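Local structure of putative protease (Parabacteroides distasonis ATCC 8503, 3KD4) at residues Glu45-Tyr50 and Glu98-His103; Lys58-Tyr63 and Asp115-Thr120. The protein is of unknown function but is probably an exported protease. All blocks are in the same frame, centred on the assembly; numbering follows the deposited sequence.

Contact 1: residues Glu45-Tyr50 and Glu98-His103; sequences ESFIVY and EMVVVH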
loop_
_atom_site.group_PDB
_atom_site.type_symbol
_atom_site.label_atom_id
_atom_site.label_comp_id
_atom_site.label_asym_id
_atom_site.label_seq_id
_atom_site.Cartn_x
_atom_site.Cartn_y
_atom_site.Cartn_z
ATOM N N GLU A 45 -23.183 1.417 -6.187
ATOM C CA GLU A 45 -22.657 0.658 -7.318
ATOM C C GLU A 45 -21.804 -0.507 -6.882
ATOM O O GLU A 45 -21.292 -0.522 -5.793
ATOM C CB GLU A 45 -21.777 1.537 -8.214
ATOM C CG GLU A 45 -22.504 2.645 -8.943
ATOM C CD GLU A 45 -22.727 3.863 -8.073
ATOM O OE1 GLU A 45 -21.805 4.222 -7.321
ATOM O OE2 GLU A 45 -23.829 4.449 -8.153
ATOM N N SER A 46 -21.660 -1.468 -7.784
ATOM C CA SER A 46 -20.655 -2.489 -7.678
ATOM C C SER A 46 -19.688 -2.351 -8.867
ATOM O O SER A 46 -20.090 -1.941 -9.980
ATOM C CB SER A 46 -21.319 -3.862 -7.604
ATOM O OG SER A 46 -21.991 -4.041 -6.363
ATOM N N PHE A 47 -18.426 -2.696 -8.631
ATOM C CA PHE A 47 -17.352 -2.554 -9.628
ATOM C C PHE A 47 -16.664 -3.869 -9.804
ATOM O O PHE A 47 -16.181 -4.418 -8.840
ATOM C CB PHE A 47 -16.343 -1.514 -9.134
ATOM C CG PHE A 47 -16.974 -0.222 -8.769
ATOM C CD1 PHE A 47 -17.179 0.749 -9.729
ATOM C CD2 PHE A 47 -17.409 0.008 -7.482
ATOM C CE1 PHE A 47 -17.772 1.949 -9.385
ATOM C CE2 PHE A 47 -18.007 1.215 -7.146
ATOM C CZ PHE A 47 -18.190 2.162 -8.090
ATOM N N ILE A 48 -16.636 -4.392 -11.025
ATOM C CA ILE A 48 -16.027 -5.709 -11.271
ATOM C C ILE A 48 -14.998 -5.635 -12.387
ATOM O O ILE A 48 -15.358 -5.436 -13.528
ATOM C CB ILE A 48 -17.083 -6.780 -11.681
ATOM C CG1 ILE A 48 -18.236 -6.866 -10.667
ATOM C CG2 ILE A 48 -16.381 -8.178 -11.876
ATOM C CD1 ILE A 48 -19.578 -7.441 -11.255
ATOM N N VAL A 49 -13.734 -5.841 -12.042
ATOM C CA VAL A 49 -12.639 -5.703 -13.000
ATOM C C VAL A 49 -12.237 -7.057 -13.590
ATOM O O VAL A 49 -12.143 -8.035 -12.874
ATOM C CB VAL A 49 -11.438 -5.019 -12.298
ATOM C CG1 VAL A 49 -10.228 -4.938 -13.236
ATOM C CG2 VAL A 49 -11.844 -3.558 -11.836
ATOM N N TYR A 50 -12.019 -7.139 -14.901
ATOM C CA TYR A 50 -11.550 -8.381 -15.489
ATOM C C TYR A 50 -10.847 -8.142 -16.795
ATOM O O TYR A 50 -10.923 -7.048 -17.377
ATOM C CB TYR A 50 -12.694 -9.388 -15.667
ATOM C CG TYR A 50 -13.759 -8.938 -16.643
ATOM C CD1 TYR A 50 -14.677 -7.947 -16.310
ATOM C CD2 TYR A 50 -13.855 -9.519 -17.897
ATOM C CE1 TYR A 50 -15.661 -7.523 -17.249
ATOM C CE2 TYR A 50 -14.830 -9.127 -18.810
ATOM C CZ TYR A 50 -15.699 -8.119 -18.497
ATOM O OH TYR A 50 -16.654 -7.784 -19.440
ATOM N N GLU A 98 -13.927 -2.866 -16.607
ATOM C CA GLU A 98 -14.574 -2.734 -15.317
ATOM C C GLU A 98 -16.055 -2.581 -15.567
ATOM O O GLU A 98 -16.476 -1.601 -16.178
ATOM C CB GLU A 98 -14.025 -1.520 -14.575
ATOM C CG GLU A 98 -14.747 -1.162 -13.282
ATOM C CD GLU A 98 -13.984 -0.157 -12.463
ATOM O OE1 GLU A 98 -12.948 0.335 -12.917
ATOM O OE2 GLU A 98 -14.396 0.147 -11.349
HETATM N N MSE A 99 -16.832 -3.555 -15.081
HETATM C CA MSE A 99 -18.277 -3.508 -15.152
HETATM C C MSE A 99 -18.757 -2.732 -13.925
HETATM O O MSE A 99 -18.416 -3.105 -12.790
HETATM C CB MSE A 99 -18.892 -4.917 -15.091
HETATM C CG MSE A 99 -20.422 -4.887 -14.934
HETATM SE SE MSE A 99 -21.252 -4.195 -16.462
HETATM C CE MSE A 99 -21.104 -5.725 -17.674
ATOM N N VAL A 100 -19.537 -1.682 -14.162
ATOM C CA VAL A 100 -20.164 -0.913 -13.082
ATOM C C VAL A 100 -21.642 -1.295 -13.074
ATOM O O VAL A 100 -22.352 -1.134 -14.073
ATOM C CB VAL A 100 -20.003 0.604 -13.304
ATOM C CG1 VAL A 100 -20.725 1.418 -12.177
ATOM C CG2 VAL A 100 -18.481 0.955 -13.413
ATOM N N VAL A 101 -22.089 -1.876 -11.968
ATOM C CA VAL A 101 -23.487 -2.230 -11.762
ATOM C C VAL A 101 -24.114 -1.110 -10.923
ATOM O O VAL A 101 -23.713 -0.907 -9.779
ATOM C CB VAL A 101 -23.597 -3.554 -11.020
ATOM C CG1 VAL A 101 -25.049 -3.997 -10.901
ATOM C CG2 VAL A 101 -22.748 -4.652 -11.726
ATOM N N VAL A 102 -25.085 -0.397 -11.478
ATOM C CA VAL A 102 -25.771 0.671 -10.729
ATOM C C VAL A 102 -26.989 0.053 -10.066
ATOM O O VAL A 102 -27.894 -0.437 -10.736
ATOM C CB VAL A 102 -26.195 1.847 -11.632
ATOM C CG1 VAL A 102 -27.058 2.881 -10.827
ATOM C CG2 VAL A 102 -24.953 2.523 -12.261
ATOM N N HIS A 103 -26.980 0.020 -8.745
ATOM C CA HIS A 103 -28.048 -0.630 -8.013
ATOM C C HIS A 103 -29.277 0.242 -8.009
ATOM O O HIS A 103 -29.223 1.407 -7.573
ATOM C CB HIS A 103 -27.575 -0.932 -6.610
ATOM C CG HIS A 103 -26.423 -1.869 -6.602
ATOM N ND1 HIS A 103 -26.472 -3.066 -7.263
ATOM C CD2 HIS A 103 -25.170 -1.760 -6.096
ATOM C CE1 HIS A 103 -25.317 -3.688 -7.122
ATOM N NE2 HIS A 103 -24.503 -2.906 -6.437
#
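Ser-46 and Val-101 form a hydrogen-bonded pair near one end of an antiparallel ladder, in which the edge strand 45-50 lies along the middle strand of a three-stranded sheet. Ser-46 N gives to Val-101 O at 2.9 Å and Val-101 N returns to Ser-46 O; Ile-48 and Met-99, a selenomethionine, repeat this two-way grip. On the face carrying Glu-45, Phe-47 and Val-49, Val-100 fills the groove between two neighbours: its CG1 rests 3.9 Å from Glu-45 CG, and its CG2 lies against Phe-47 CD1. Glu-98 fills the next hollow. With CG anti to the backbone N (chi1 172°) and the chain extended beyond it, this residue lays its methylene CG against Val-49 CG2 and brings carboxylate OE2 within 3.3 Å of Phe-47 CD1, ring and carboxylate planes 74° apart. On the face carrying Ser-46, Ile-48, Met-99 and Val-101, Ile-48 CD1 meets Val-101 CG2 at 4.2 Å, and Ile-48 CB stands beside Met-99 CB; this face packs on the larger sheet through Leu-57, Tyr-116 and Ile-118. His-103, just past the strand, folds its ring back over the chain. The imidazole edge meets the serine, NE2 and Ser-46 OG hydrogen-bonding in the ring plane at 2.8 Å, while one face covers the Val-101 carbonyl. With an alanine here, the Ser-46 hydroxyl would probably lose its imidazole partner and the Val-101 carbonyl the ring that covers it. Val-101 O sits 3.9 Å from the His-103 ring plane, over the ring centre.

Contact 2: residues Lys58-Tyr63 and Asp115-Thr120; sequences KIHSSY and DYSIIT
His-60 and Asp-115 meet at a classic beta bulge in an antiparallel strand pair of the large mixed sheet. Two residues of one strand, His-60 and Ser-61, stand opposite the single Asp-115 of the other, whose carbonyl O accepts His-60 N at 2.7 Å and Ser-61 N at 3.2 Å. The extra residue shifts the register by one and turns the His-60 side chain toward strand 111-120. Its ring slants across the Asp-115 carboxylate, planes 57° apart, with CD2 3.5 Å from OD1. Asp-115 CG stands anti to the backbone N (chi1 -177°), placing the carboxylate beside the imidazole on the face shared with Ser-61 and Ser-117; Arg-26 of strand 23-33 forms a salt bridge with OD2, so the acid's main charged partner lies on its other neighbouring strand. A water bridges the same OD2 to Ser-61 OG, 2.7 Å from each. Before the bulge Lys-58 pairs regularly with Ser-117: its N reaches Ser-117 O at 2.8 Å, and its O accepts Ser-117 N. Beyond CB the lysine chain bends off from strand 111-120, and its contact is mostly backbone and CB. On the other face Ile-59 CD1 lies against Tyr-116 CB. The Ser-117 hydroxyl, also bonded to Glu-24, receives the His-60 ring: NE2 donates to OG at 2.7 Å, 4° out of the ring plane.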
loop_
_atom_site.group_PDB
_atom_site.type_symbol
_atom_site.label_atom_id
_atom_site.label_comp_id
_atom_site.label_asym_id
_atom_site.label_seq_id
_atom_site.Cartn_x
_atom_site.Cartn_y
_atom_site.Cartn_z
ATOM N N LYS A 58 -19.893 -13.345 -15.874
ATOM C CA LYS A 58 -21.250 -13.833 -15.960
ATOM C C LYS A 58 -22.030 -13.357 -14.752
ATOM O O LYS A 58 -21.684 -13.673 -13.605
ATOM C CB LYS A 58 -21.191 -15.342 -15.988
ATOM C CG LYS A 58 -22.469 -16.057 -15.790
ATOM C CD LYS A 58 -23.493 -15.717 -16.843
ATOM C CE LYS A 58 -24.653 -16.720 -16.780
ATOM N NZ LYS A 58 -24.099 -18.114 -16.561
ATOM N N ILE A 59 -23.108 -12.629 -14.984
ATOM C CA ILE A 59 -23.905 -12.122 -13.868
ATOM C C ILE A 59 -24.984 -13.141 -13.622
ATOM O O ILE A 59 -25.790 -13.379 -14.492
ATOM C CB ILE A 59 -24.525 -10.768 -14.203
ATOM C CG1 ILE A 59 -23.438 -9.736 -14.604
ATOM C CG2 ILE A 59 -25.386 -10.254 -13.036
ATOM C CD1 ILE A 59 -22.598 -9.269 -13.496
ATOM N N HIS A 60 -25.014 -13.762 -12.462
ATOM C CA HIS A 60 -26.017 -14.755 -12.182
ATOM C C HIS A 60 -27.315 -14.111 -11.758
ATOM O O HIS A 60 -28.380 -14.585 -12.119
ATOM C CB HIS A 60 -25.530 -15.710 -11.081
ATOM C CG HIS A 60 -24.310 -16.486 -11.474
ATOM N ND1 HIS A 60 -24.322 -17.418 -12.499
ATOM C CD2 HIS A 60 -23.041 -16.456 -11.000
ATOM C CE1 HIS A 60 -23.103 -17.926 -12.633
ATOM N NE2 HIS A 60 -22.304 -17.339 -11.753
ATOM N N SER A 61 -27.222 -13.075 -10.936
ATOM C CA SER A 61 -28.358 -12.332 -10.562
ATOM C C SER A 61 -27.912 -10.966 -10.001
ATOM O O SER A 61 -26.796 -10.799 -9.491
ATOM C CB SER A 61 -29.204 -13.090 -9.521
ATOM O OG SER A 61 -28.425 -13.291 -8.361
ATOM N N SER A 62 -28.808 -10.007 -10.147
ATOM C CA SER A 62 -28.619 -8.641 -9.679
ATOM C C SER A 62 -30.003 -8.004 -9.488
ATOM O O SER A 62 -30.767 -7.781 -10.462
ATOM C CB SER A 62 -27.731 -7.826 -10.639
ATOM O OG SER A 62 -27.557 -6.462 -10.171
ATOM N N TYR A 63 -30.325 -7.756 -8.228
ATOM C CA TYR A 63 -31.584 -7.131 -7.846
ATOM C C TYR A 63 -31.499 -6.483 -6.477
ATOM O O TYR A 63 -30.588 -6.754 -5.692
ATOM C CB TYR A 63 -32.743 -8.137 -7.864
ATOM C CG TYR A 63 -32.608 -9.336 -6.952
ATOM C CD1 TYR A 63 -31.967 -10.514 -7.378
ATOM C CD2 TYR A 63 -33.141 -9.315 -5.683
ATOM C CE1 TYR A 63 -31.859 -11.607 -6.547
ATOM C CE2 TYR A 63 -33.053 -10.403 -4.869
ATOM C CZ TYR A 63 -32.413 -11.540 -5.291
ATOM O OH TYR A 63 -32.333 -12.602 -4.421
ATOM N N ASP A 115 -24.691 -11.588 -7.506
ATOM C CA ASP A 115 -24.057 -12.899 -7.602
ATOM C C ASP A 115 -23.476 -12.987 -9.000
ATOM O O ASP A 115 -24.219 -12.867 -9.990
ATOM C CB ASP A 115 -25.117 -13.966 -7.365
ATOM C CG ASP A 115 -24.545 -15.394 -7.372
ATOM O OD1 ASP A 115 -23.343 -15.572 -7.648
ATOM O OD2 ASP A 115 -25.328 -16.342 -7.148
ATOM N N TYR A 116 -22.149 -13.076 -9.096
ATOM C CA TYR A 116 -21.484 -13.158 -10.393
ATOM C C TYR A 116 -20.300 -14.093 -10.363
ATOM O O TYR A 116 -19.736 -14.375 -9.281
ATOM C CB TYR A 116 -21.020 -11.778 -10.883
ATOM C CG TYR A 116 -19.875 -11.190 -10.111
ATOM C CD1 TYR A 116 -20.096 -10.394 -9.004
ATOM C CD2 TYR A 116 -18.555 -11.441 -10.490
ATOM C CE1 TYR A 116 -19.031 -9.849 -8.272
ATOM C CE2 TYR A 116 -17.488 -10.900 -9.779
ATOM C CZ TYR A 116 -17.731 -10.117 -8.668
ATOM O OH TYR A 116 -16.652 -9.595 -7.990
ATOM N N SER A 117 -19.887 -14.515 -11.555
ATOM C CA SER A 117 -18.653 -15.264 -11.730
ATOM C C SER A 117 -17.746 -14.604 -12.736
ATOM O O SER A 117 -18.204 -14.015 -13.736
ATOM C CB SER A 117 -18.902 -16.679 -12.231
ATOM O OG SER A 117 -19.640 -17.457 -11.305
ATOM N N ILE A 118 -16.459 -14.781 -12.506
ATOM C CA ILE A 118 -15.426 -14.510 -13.484
ATOM C C ILE A 118 -14.836 -15.881 -13.858
ATOM O O ILE A 118 -14.347 -16.614 -12.995
ATOM C CB ILE A 118 -14.349 -13.597 -12.909
ATOM C CG1 ILE A 118 -14.980 -12.232 -12.562
ATOM C CG2 ILE A 118 -13.176 -13.483 -13.918
ATOM C CD1 ILE A 118 -14.036 -11.278 -11.788
ATOM N N ILE A 119 -14.919 -16.223 -15.141
ATOM C CA ILE A 119 -14.450 -17.496 -15.651
ATOM C C ILE A 119 -13.181 -17.240 -16.451
ATOM O O ILE A 119 -13.187 -16.453 -17.392
ATOM C CB ILE A 119 -15.513 -18.161 -16.498
ATOM C CG1 ILE A 119 -16.755 -18.422 -15.622
ATOM C CG2 ILE A 119 -14.970 -19.497 -17.133
ATOM C CD1 ILE A 119 -18.002 -18.248 -16.341
ATOM N N THR A 120 -12.108 -17.908 -16.064
ATOM C CA THR A 120 -10.782 -17.704 -16.685
ATOM C C THR A 120 -10.425 -18.941 -17.486
ATOM O O THR A 120 -10.439 -20.064 -16.968
ATOM C CB THR A 120 -9.736 -17.455 -15.631
ATOM O OG1 THR A 120 -10.119 -16.303 -14.853
ATOM C CG2 THR A 120 -8.377 -17.226 -16.242
HETATM O O HOH W 1 -27.949 -15.882 -7.739
#

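Overall arrangement
From the N terminus the chain lays down strands 6-17 and 23-33 of the large sheet, then strand 45-50, turns into strand 55-65, forms short strands 71-73 and 79-82, and returns through strands 97-102 and 111-120. Contact 1 closes the loop from 45-50 to 98-103, and contact 2 the one from 58-63 to 115-120; their segments alternate, so the loops cross. All four segments belong to the DUF3857 region. Contact 1 joins two of the three strands of the small sheet, contact 2 two of the eight in the large one. The sheets pack together, their contact centres about 11 Å apart: Ile-48 CG2 touches Tyr-116 CE2 at 3.6 Å, and Val-101 CG1 touches Ser-62 OG.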